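Local coordinates for protein Xaa-Pro dipeptidase (Mycobacterium tuberculosis, PDB 5E2C) that is the N-terminal domain of a probable metal-dependent Xaa-Pro dipeptidase, here without its peptidase domain, at residues A85-G91 and K115-L119; L17-I22 and V120-V126; L8-A13 and V43-R48. All blocks are in the same frame, centred on the assembly; numbering follows the deposited sequence.

Contact 1 of 3, residues A85-G91 and K115-L119; sequences AGEAGVG and KNTEL
With chi1 of T117 at -60°, OG1 sits opposite the carbonyl carbon and faces V90, while K115, bent at chi2 and chi4, folds its aliphatic chain over the peptide of G86. The hydroxyl of T117 donates through OG1 to V90 O at 2.7 Å, and the C=O...O angle of 160° shows an almost head-on approach. One residue further, E118 N donates to G91 O at 2.8 Å in a nearly straight bond (172° at the hydrogen). T117 CA also lies 3.4 Å from G91 O, a CA-H...O contact beside that bond. The segment 85-91 presents these carbonyls after a Schellman motif, in which V90 N bonds to A85 O, G89 N to G86 O, and G89 takes positive phi. The CA of G86, without a side chain, lies 3.5 Å from T117 OG1. Water 1 donates to both G86 O (2.8 Å) and T117 OG1 (2.9 Å). The threonine hydroxyl therefore donates to one carbonyl while accepting from a water tied to another, so its rotation is probably fixed. The loop that follows helix 77-87 is joined to the start of strand 118-121 by directional polar bonds more than by apolar packing, and the helix's last turn through a water.

Contact 2 of 3, residues L17-I22 and V120-V126; sequences LDAMLI and VRASGTV
M20, a selenomethionine, reaches from strand 19-22 into the turn at A122-T125, and this is the tight part of the contact: SE lies 3.6 Å from T125 CB, and CE is 3.4 Å from A122 O and 3.9 Å from A122 CB. Its CG is anti to the backbone N (chi1 176°), which carries the chain out to the turn, where the M20 and T125 side chains run past each other in opposite senses. The type II turn is held by two donors of one residue: T125 OG1 bonds to A122 O at 2.8 Å and T125 N to the same oxygen, both from one face of its carbonyl plane. The two methyls of L17 divide between V120 and A122, at the end of strand 118-121, with CD2 3.8 Å from V120 CB. Packing thins toward I22, whose CG1 meets V126 CG2 at 4.1 Å. On the outer side R121 is exposed and points away from segment 17-22, and its NE forms a salt bridge with D106 of the second subunit. No hydrogen bond joins the two segments, as expected when strand 92-95 lies between strands 19-22 and 118-121; the chain leaving the strand outermost within this chain crosses one face of the mixed sheet, within the creatinase/prolidase N-terminal domain.

Contact 3 of 3, residues L8-A13 and V43-R48; sequences LKAQIA and VFADER
The helical segment 8-13 comes nearest the end of strand 40-44 at K9 and A45, whose CA atoms are 4.7 Å apart, and the chain then turns through D46-R48 around the lysine. K9 leaves the helix with CG opposite its own carbonyl carbon (chi1 -68°) and stays extended beyond it, so that its methylenes run alongside F44 O and its ammonium arrives at the turn. There NZ donates to D46 O at 2.8 Å, in the carbonyl plane, and to R48 O at 3.0 Å, from 41° above the R48 carbonyl plane. Water 5 accepts from K9 NZ and donates to E47 O, adding a third partner for the ammonium. The turn has its own internal support: D46 OD1 accepts from R48 N, an Asx turn, from above the carboxylate plane; the same oxygen takes R48 NE at 3.0 Å through its syn lone pair, in a salt bridge. R48 CD lies over the centre of one face of the F44 ring, and NH1 of R48 bonds to A88 O.

In the mixed sheet of this creatinase/prolidase N-terminal domain, strands 40-44 and 19-22 are antiparallel neighbours, and helix 3-14 packs on a face to which both contribute. V43 carries much of the apolar packing: CG2 meets L8 CD2 at 4.0 Å, and CG1 meets I12 CD1 at 3.9 Å, with all these side chains at a slant to one another. I12 CG2 also rests 3.8 Å from A45 CB, while water 4 donates to A45 O at 2.6 Å and more weakly to K9 O.

All three contacts converge on one mixed sheet of the N-terminal domain. The centres of contacts 2 and 3 are about 10 Å apart, those of 1 and 2 about 13 Å, and those of 1 and 3 about 15 Å. Along the chain, contacts 2 and 3 interleave, contact 3 closes before contact 1 opens, and contact 1 falls between the two segments of contact 2. Contacts 1 and 2 share strand 118-121; contacts 2 and 3 use the adjacent strands 19-22 and 40-44. V90 of contact 1 packs against A19 and F44, one in each of the other contacts. The chain's two ends are thus drawn onto the same sheet as its middle, giving a compact domain.

Contact 1 of 3, residues A85-G91 and K115-L119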
loop_
_atom_site.group_PDB
_atom_site.type_symbol
_atom_site.label_atom_id
_atom_site.label_comp_id
_atom_site.label_asym_id
_atom_site.label_seq_id
_atom_site.Cartn_x
_atom_site.Cartn_y
_atom_site.Cartn_z
ATOM N N ALA A 85 19.647 -5.976 1.330
ATOM C CA ALA A 85 20.064 -4.782 2.057
ATOM C C ALA A 85 20.504 -5.156 3.477
ATOM O O ALA A 85 21.536 -4.687 3.949
ATOM C CB ALA A 85 18.946 -3.743 2.094
ATOM N N GLY A 86 19.757 -6.036 4.138
ATOM C CA GLY A 86 20.095 -6.435 5.513
ATOM C C GLY A 86 21.425 -7.179 5.575
ATOM O O GLY A 86 22.254 -6.934 6.462
ATOM N N GLU A 87 21.631 -8.061 4.602
ATOM C CA GLU A 87 22.878 -8.834 4.468
ATOM C C GLU A 87 24.064 -7.939 4.125
ATOM O O GLU A 87 25.184 -8.246 4.506
ATOM C CB GLU A 87 22.729 -9.887 3.378
ATOM C CG GLU A 87 21.805 -11.031 3.755
ATOM C CD GLU A 87 21.394 -11.886 2.575
ATOM O OE1 GLU A 87 21.808 -11.599 1.423
ATOM O OE2 GLU A 87 20.641 -12.856 2.805
ATOM N N ALA A 88 23.820 -6.837 3.412
ATOM C CA ALA A 88 24.852 -5.836 3.116
ATOM C C ALA A 88 25.115 -4.833 4.260
ATOM O O ALA A 88 25.852 -3.883 4.067
ATOM C CB ALA A 88 24.482 -5.080 1.846
ATOM N N GLY A 89 24.496 -5.016 5.423
ATOM C CA GLY A 89 24.743 -4.154 6.584
ATOM C C GLY A 89 24.164 -2.750 6.511
ATOM O O GLY A 89 24.612 -1.845 7.200
ATOM N N VAL A 90 23.127 -2.576 5.707
ATOM C CA VAL A 90 22.469 -1.284 5.562
ATOM C C VAL A 90 21.770 -0.901 6.865
ATOM O O VAL A 90 20.939 -1.638 7.343
ATOM C CB VAL A 90 21.468 -1.370 4.379
ATOM C CG1 VAL A 90 20.509 -0.193 4.351
ATOM C CG2 VAL A 90 22.245 -1.446 3.087
ATOM N N GLY A 91 22.117 0.246 7.446
ATOM C CA GLY A 91 21.503 0.682 8.708
ATOM C C GLY A 91 20.091 1.213 8.549
ATOM O O GLY A 91 19.178 0.827 9.285
ATOM N N LYS A 115 18.451 -8.453 11.751
ATOM C CA LYS A 115 19.428 -7.549 11.158
ATOM C C LYS A 115 19.158 -6.194 11.759
ATOM O O LYS A 115 18.032 -5.899 12.158
ATOM C CB LYS A 115 19.254 -7.450 9.639
ATOM C CG LYS A 115 19.372 -8.762 8.886
ATOM C CD LYS A 115 20.707 -9.436 9.157
ATOM C CE LYS A 115 21.084 -10.415 8.060
ATOM N NZ LYS A 115 19.943 -11.275 7.638
ATOM N N ASN A 116 20.175 -5.352 11.820
ATOM C CA ASN A 116 19.975 -4.025 12.379
ATOM C C ASN A 116 19.774 -3.055 11.228
ATOM O O ASN A 116 20.592 -2.173 10.961
ATOM C CB ASN A 116 21.127 -3.664 13.312
ATOM C CG ASN A 116 21.141 -4.545 14.562
ATOM O OD1 ASN A 116 20.181 -4.552 15.339
ATOM N ND2 ASN A 116 22.214 -5.309 14.747
ATOM N N THR A 117 18.681 -3.283 10.513
ATOM C CA THR A 117 18.272 -2.442 9.388
ATOM C C THR A 117 16.900 -1.896 9.711
ATOM O O THR A 117 15.982 -2.674 9.966
ATOM C CB THR A 117 18.166 -3.259 8.087
ATOM O OG1 THR A 117 19.435 -3.852 7.782
ATOM C CG2 THR A 117 17.724 -2.364 6.923
ATOM N N GLU A 118 16.761 -0.571 9.714
ATOM C CA GLU A 118 15.481 0.089 9.947
ATOM C C GLU A 118 14.877 0.492 8.594
ATOM O O GLU A 118 15.566 1.069 7.745
ATOM C CB GLU A 118 15.673 1.351 10.799
ATOM C CG GLU A 118 14.383 2.127 11.101
ATOM C CD GLU A 118 14.615 3.533 11.665
ATOM O OE1 GLU A 118 15.771 3.907 11.939
ATOM O OE2 GLU A 118 13.626 4.288 11.828
ATOM N N LEU A 119 13.592 0.211 8.413
ATOM C CA LEU A 119 12.869 0.640 7.220
ATOM C C LEU A 119 12.356 2.047 7.448
ATOM O O LEU A 119 11.637 2.297 8.420
ATOM C CB LEU A 119 11.703 -0.300 6.936
ATOM C CG LEU A 119 12.162 -1.659 6.387
ATOM C CD1 LEU A 119 11.135 -2.742 6.685
ATOM C CD2 LEU A 119 12.441 -1.546 4.892
HETATM O O HOH W 1 21.964 -5.138 8.559
HETATM O O HOH W 2 23.335 -1.930 10.268
HETATM O O HOH W 3 19.599 0.680 11.969
#

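Contact 2 of 3, residues L17-I22 and V120-V126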
loop_
_atom_site.group_PDB
_atom_site.type_symbol
_atom_site.label_atom_id
_atom_site.label_comp_id
_atom_site.label_asym_id
_atom_site.label_seq_id
_atom_site.Cartn_x
_atom_site.Cartn_y
_atom_site.Cartn_z
ATOM N N LEU A 17 19.952 8.181 4.840
ATOM C CA LEU A 17 19.769 6.762 4.530
ATOM C C LEU A 17 21.050 6.134 3.986
ATOM O O LEU A 17 21.885 6.821 3.403
ATOM C CB LEU A 17 18.660 6.585 3.478
ATOM C CG LEU A 17 17.316 7.259 3.750
ATOM C CD1 LEU A 17 16.463 7.269 2.482
ATOM C CD2 LEU A 17 16.620 6.549 4.890
ATOM N N ASP A 18 21.173 4.817 4.136
ATOM C CA ASP A 18 22.306 4.063 3.603
ATOM C C ASP A 18 21.976 3.369 2.288
ATOM O O ASP A 18 22.882 3.004 1.529
ATOM C CB ASP A 18 22.771 3.047 4.634
ATOM C CG ASP A 18 23.078 3.704 5.960
ATOM O OD1 ASP A 18 24.000 4.539 5.985
ATOM O OD2 ASP A 18 22.383 3.436 6.959
ATOM N N ALA A 19 20.681 3.201 2.023
ATOM C CA ALA A 19 20.196 2.607 0.762
ATOM C C ALA A 19 18.717 2.925 0.619
ATOM O O ALA A 19 18.065 3.400 1.562
ATOM C CB ALA A 19 20.426 1.100 0.733
HETATM N N MSE A 20 18.205 2.688 -0.581
HETATM C CA MSE A 20 16.808 2.867 -0.870
HETATM C C MSE A 20 16.317 1.738 -1.728
HETATM O O MSE A 20 16.971 1.331 -2.707
HETATM C CB MSE A 20 16.639 4.165 -1.629
HETATM C CG MSE A 20 15.191 4.279 -2.007
HETATM SE SE MSE A 20 14.717 6.141 -2.035
HETATM C CE MSE A 20 12.775 5.867 -2.271
ATOM N N LEU A 21 15.149 1.243 -1.359
ATOM C CA LEU A 21 14.391 0.292 -2.164
ATOM C C LEU A 21 13.386 1.072 -2.994
ATOM O O LEU A 21 12.542 1.804 -2.457
ATOM C CB LEU A 21 13.631 -0.678 -1.265
ATOM C CG LEU A 21 12.710 -1.661 -1.989
ATOM C CD1 LEU A 21 13.524 -2.563 -2.918
ATOM C CD2 LEU A 21 11.942 -2.467 -0.953
ATOM N N ILE A 22 13.486 0.939 -4.304
ATOM C CA ILE A 22 12.532 1.572 -5.211
ATOM C C ILE A 22 11.519 0.530 -5.705
ATOM O O ILE A 22 11.892 -0.495 -6.291
ATOM C CB ILE A 22 13.252 2.243 -6.390
ATOM C CG1 ILE A 22 14.263 3.265 -5.858
ATOM C CG2 ILE A 22 12.262 2.947 -7.312
ATOM C CD1 ILE A 22 15.650 2.737 -5.797
ATOM N N VAL A 120 12.715 2.960 6.556
ATOM C CA VAL A 120 12.378 4.366 6.712
ATOM C C VAL A 120 11.563 4.878 5.530
ATOM O O VAL A 120 11.964 4.724 4.374
ATOM C CB VAL A 120 13.657 5.201 6.839
ATOM C CG1 VAL A 120 13.334 6.693 6.969
ATOM C CG2 VAL A 120 14.492 4.711 8.023
ATOM N N ARG A 121 10.421 5.495 5.816
ATOM C CA ARG A 121 9.615 6.099 4.756
ATOM C C ARG A 121 10.449 7.110 3.955
ATOM O O ARG A 121 11.083 8.026 4.518
ATOM C CB ARG A 121 8.372 6.774 5.332
ATOM C CG ARG A 121 7.395 5.828 6.022
ATOM C CD ARG A 121 6.478 6.631 6.941
ATOM N NE ARG A 121 5.417 5.811 7.504
ATOM C CZ ARG A 121 5.572 4.907 8.469
ATOM N NH1 ARG A 121 6.766 4.688 9.027
ATOM N NH2 ARG A 121 4.515 4.215 8.890
ATOM N N ALA A 122 10.450 6.942 2.634
ATOM C CA ALA A 122 11.266 7.757 1.746
ATOM C C ALA A 122 10.578 8.110 0.422
ATOM O O ALA A 122 11.260 8.391 -0.572
ATOM C CB ALA A 122 12.589 7.056 1.465
ATOM N N SER A 123 9.251 8.137 0.395
ATOM C CA SER A 123 8.568 8.519 -0.847
ATOM C C SER A 123 8.894 9.962 -1.192
ATOM O O SER A 123 8.849 10.845 -0.329
ATOM C CB SER A 123 7.075 8.310 -0.748
ATOM O OG SER A 123 6.786 6.931 -0.812
ATOM N N GLY A 124 9.236 10.193 -2.456
ATOM C CA GLY A 124 9.596 11.518 -2.935
ATOM C C GLY A 124 11.064 11.651 -3.274
ATOM O O GLY A 124 11.468 12.613 -3.922
ATOM N N THR A 125 11.871 10.692 -2.840
ATOM C CA THR A 125 13.304 10.793 -3.021
ATOM C C THR A 125 13.653 10.745 -4.511
ATOM O O THR A 125 14.433 11.572 -5.000
ATOM C CB THR A 125 14.052 9.705 -2.236
ATOM O OG1 THR A 125 13.660 9.761 -0.861
ATOM C CG2 THR A 125 15.541 9.928 -2.305
ATOM N N VAL A 126 13.048 9.819 -5.246
ATOM C CA VAL A 126 13.349 9.729 -6.674
ATOM C C VAL A 126 12.748 10.917 -7.432
ATOM O O VAL A 126 13.382 11.472 -8.319
ATOM C CB VAL A 126 12.834 8.424 -7.283
ATOM C CG1 VAL A 126 13.242 8.351 -8.748
ATOM C CG2 VAL A 126 13.333 7.224 -6.484
#

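Contact 3 of 3, residues L8-A13 and V43-R48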
loop_
_atom_site.group_PDB
_atom_site.type_symbol
_atom_site.label_atom_id
_atom_site.label_comp_id
_atom_site.label_asym_id
_atom_site.label_seq_id
_atom_site.Cartn_x
_atom_site.Cartn_y
_atom_site.Cartn_z
ATOM N N LEU A 8 20.661 10.152 -7.363
ATOM C CA LEU A 8 19.880 9.539 -6.289
ATOM C C LEU A 8 20.743 9.241 -5.062
ATOM O O LEU A 8 20.327 9.520 -3.942
ATOM C CB LEU A 8 19.177 8.264 -6.748
ATOM C CG LEU A 8 18.292 7.591 -5.703
ATOM C CD1 LEU A 8 17.190 8.533 -5.256
ATOM C CD2 LEU A 8 17.710 6.292 -6.249
ATOM N N LYS A 9 21.948 8.720 -5.266
ATOM C CA LYS A 9 22.841 8.424 -4.140
ATOM C C LYS A 9 23.076 9.660 -3.285
ATOM O O LYS A 9 23.060 9.573 -2.066
ATOM C CB LYS A 9 24.176 7.866 -4.614
ATOM C CG LYS A 9 24.042 6.492 -5.237
ATOM C CD LYS A 9 25.405 5.904 -5.547
ATOM C CE LYS A 9 25.253 4.517 -6.137
ATOM N NZ LYS A 9 26.509 3.753 -6.051
ATOM N N ALA A 10 23.265 10.806 -3.921
ATOM C CA ALA A 10 23.466 12.043 -3.177
ATOM C C ALA A 10 22.246 12.365 -2.318
ATOM O O ALA A 10 22.378 12.809 -1.170
ATOM C CB ALA A 10 23.762 13.195 -4.130
ATOM N N GLN A 11 21.053 12.160 -2.864
ATOM C CA GLN A 11 19.834 12.426 -2.106
ATOM C C GLN A 11 19.597 11.394 -0.991
ATOM O O GLN A 11 19.131 11.741 0.102
ATOM C CB GLN A 11 18.612 12.507 -3.017
ATOM C CG GLN A 11 17.419 13.132 -2.317
ATOM C CD GLN A 11 17.768 14.492 -1.734
ATOM O OE1 GLN A 11 18.174 15.389 -2.465
ATOM N NE2 GLN A 11 17.653 14.635 -0.404
ATOM N N ILE A 12 19.932 10.138 -1.264
ATOM C CA ILE A 12 19.844 9.096 -0.264
ATOM C C ILE A 12 20.704 9.522 0.940
ATOM O O ILE A 12 20.250 9.508 2.088
ATOM C CB ILE A 12 20.297 7.729 -0.845
ATOM C CG1 ILE A 12 19.290 7.258 -1.904
ATOM C CG2 ILE A 12 20.415 6.657 0.229
ATOM C CD1 ILE A 12 19.706 5.994 -2.620
ATOM N N ALA A 13 21.937 9.926 0.664
ATOM C CA ALA A 13 22.864 10.296 1.731
ATOM C C ALA A 13 22.377 11.535 2.468
ATOM O O ALA A 13 22.436 11.595 3.707
ATOM C CB ALA A 13 24.260 10.510 1.166
ATOM N N VAL A 43 19.246 0.702 -4.424
ATOM C CA VAL A 43 20.355 1.608 -4.690
ATOM C C VAL A 43 21.020 1.960 -3.371
ATOM O O VAL A 43 20.320 2.350 -2.423
ATOM C CB VAL A 43 19.866 2.902 -5.372
ATOM C CG1 VAL A 43 21.020 3.854 -5.620
ATOM C CG2 VAL A 43 19.184 2.559 -6.681
ATOM N N PHE A 44 22.354 1.823 -3.322
ATOM C CA PHE A 44 23.136 2.129 -2.113
ATOM C C PHE A 44 23.629 3.566 -2.111
ATOM O O PHE A 44 23.866 4.144 -3.165
ATOM C CB PHE A 44 24.338 1.204 -1.983
ATOM C CG PHE A 44 23.989 -0.263 -1.871
ATOM C CD1 PHE A 44 23.872 -1.048 -3.005
ATOM C CD2 PHE A 44 23.783 -0.863 -0.623
ATOM C CE1 PHE A 44 23.566 -2.396 -2.908
ATOM C CE2 PHE A 44 23.467 -2.215 -0.527
ATOM C CZ PHE A 44 23.358 -2.980 -1.670
ATOM N N ALA A 45 23.819 4.132 -0.918
ATOM C CA ALA A 45 24.332 5.502 -0.815
ATOM C C ALA A 45 25.808 5.552 -1.227
ATOM O O ALA A 45 26.273 6.534 -1.822
ATOM C CB ALA A 45 24.154 6.040 0.594
ATOM N N ASP A 46 26.537 4.483 -0.934
ATOM C CA ASP A 46 27.979 4.474 -1.176
ATOM C C ASP A 46 28.280 3.933 -2.584
ATOM O O ASP A 46 27.402 3.926 -3.449
ATOM C CB ASP A 46 28.725 3.752 -0.034
ATOM C CG ASP A 46 28.505 2.250 -0.009
ATOM O OD1 ASP A 46 27.820 1.687 -0.894
ATOM O OD2 ASP A 46 29.035 1.618 0.936
ATOM N N GLU A 47 29.511 3.500 -2.823
ATOM C CA GLU A 47 29.939 3.135 -4.172
ATOM C C GLU A 47 29.416 1.791 -4.673
ATOM O O GLU A 47 29.649 1.444 -5.827
ATOM C CB GLU A 47 31.479 3.185 -4.283
ATOM C CG GLU A 47 32.038 4.597 -4.228
ATOM C CD GLU A 47 31.566 5.463 -5.394
ATOM O OE1 GLU A 47 31.716 5.035 -6.554
ATOM O OE2 GLU A 47 31.039 6.572 -5.146
ATOM N N ARG A 48 28.701 1.040 -3.836
ATOM C CA ARG A 48 28.175 -0.268 -4.265
ATOM C C ARG A 48 27.145 -0.093 -5.384
ATOM O O ARG A 48 26.386 0.863 -5.395
ATOM C CB ARG A 48 27.546 -1.022 -3.096
ATOM C CG ARG A 48 28.558 -1.560 -2.101
ATOM C CD ARG A 48 27.902 -2.129 -0.854
ATOM N NE ARG A 48 27.356 -1.098 0.025
ATOM C CZ ARG A 48 26.858 -1.323 1.239
ATOM N NH1 ARG A 48 26.851 -2.546 1.753
ATOM N NH2 ARG A 48 26.377 -0.314 1.953
HETATM O O HOH W 4 25.912 9.024 -1.360
HETATM O O HOH W 5 27.858 2.366 -8.063
#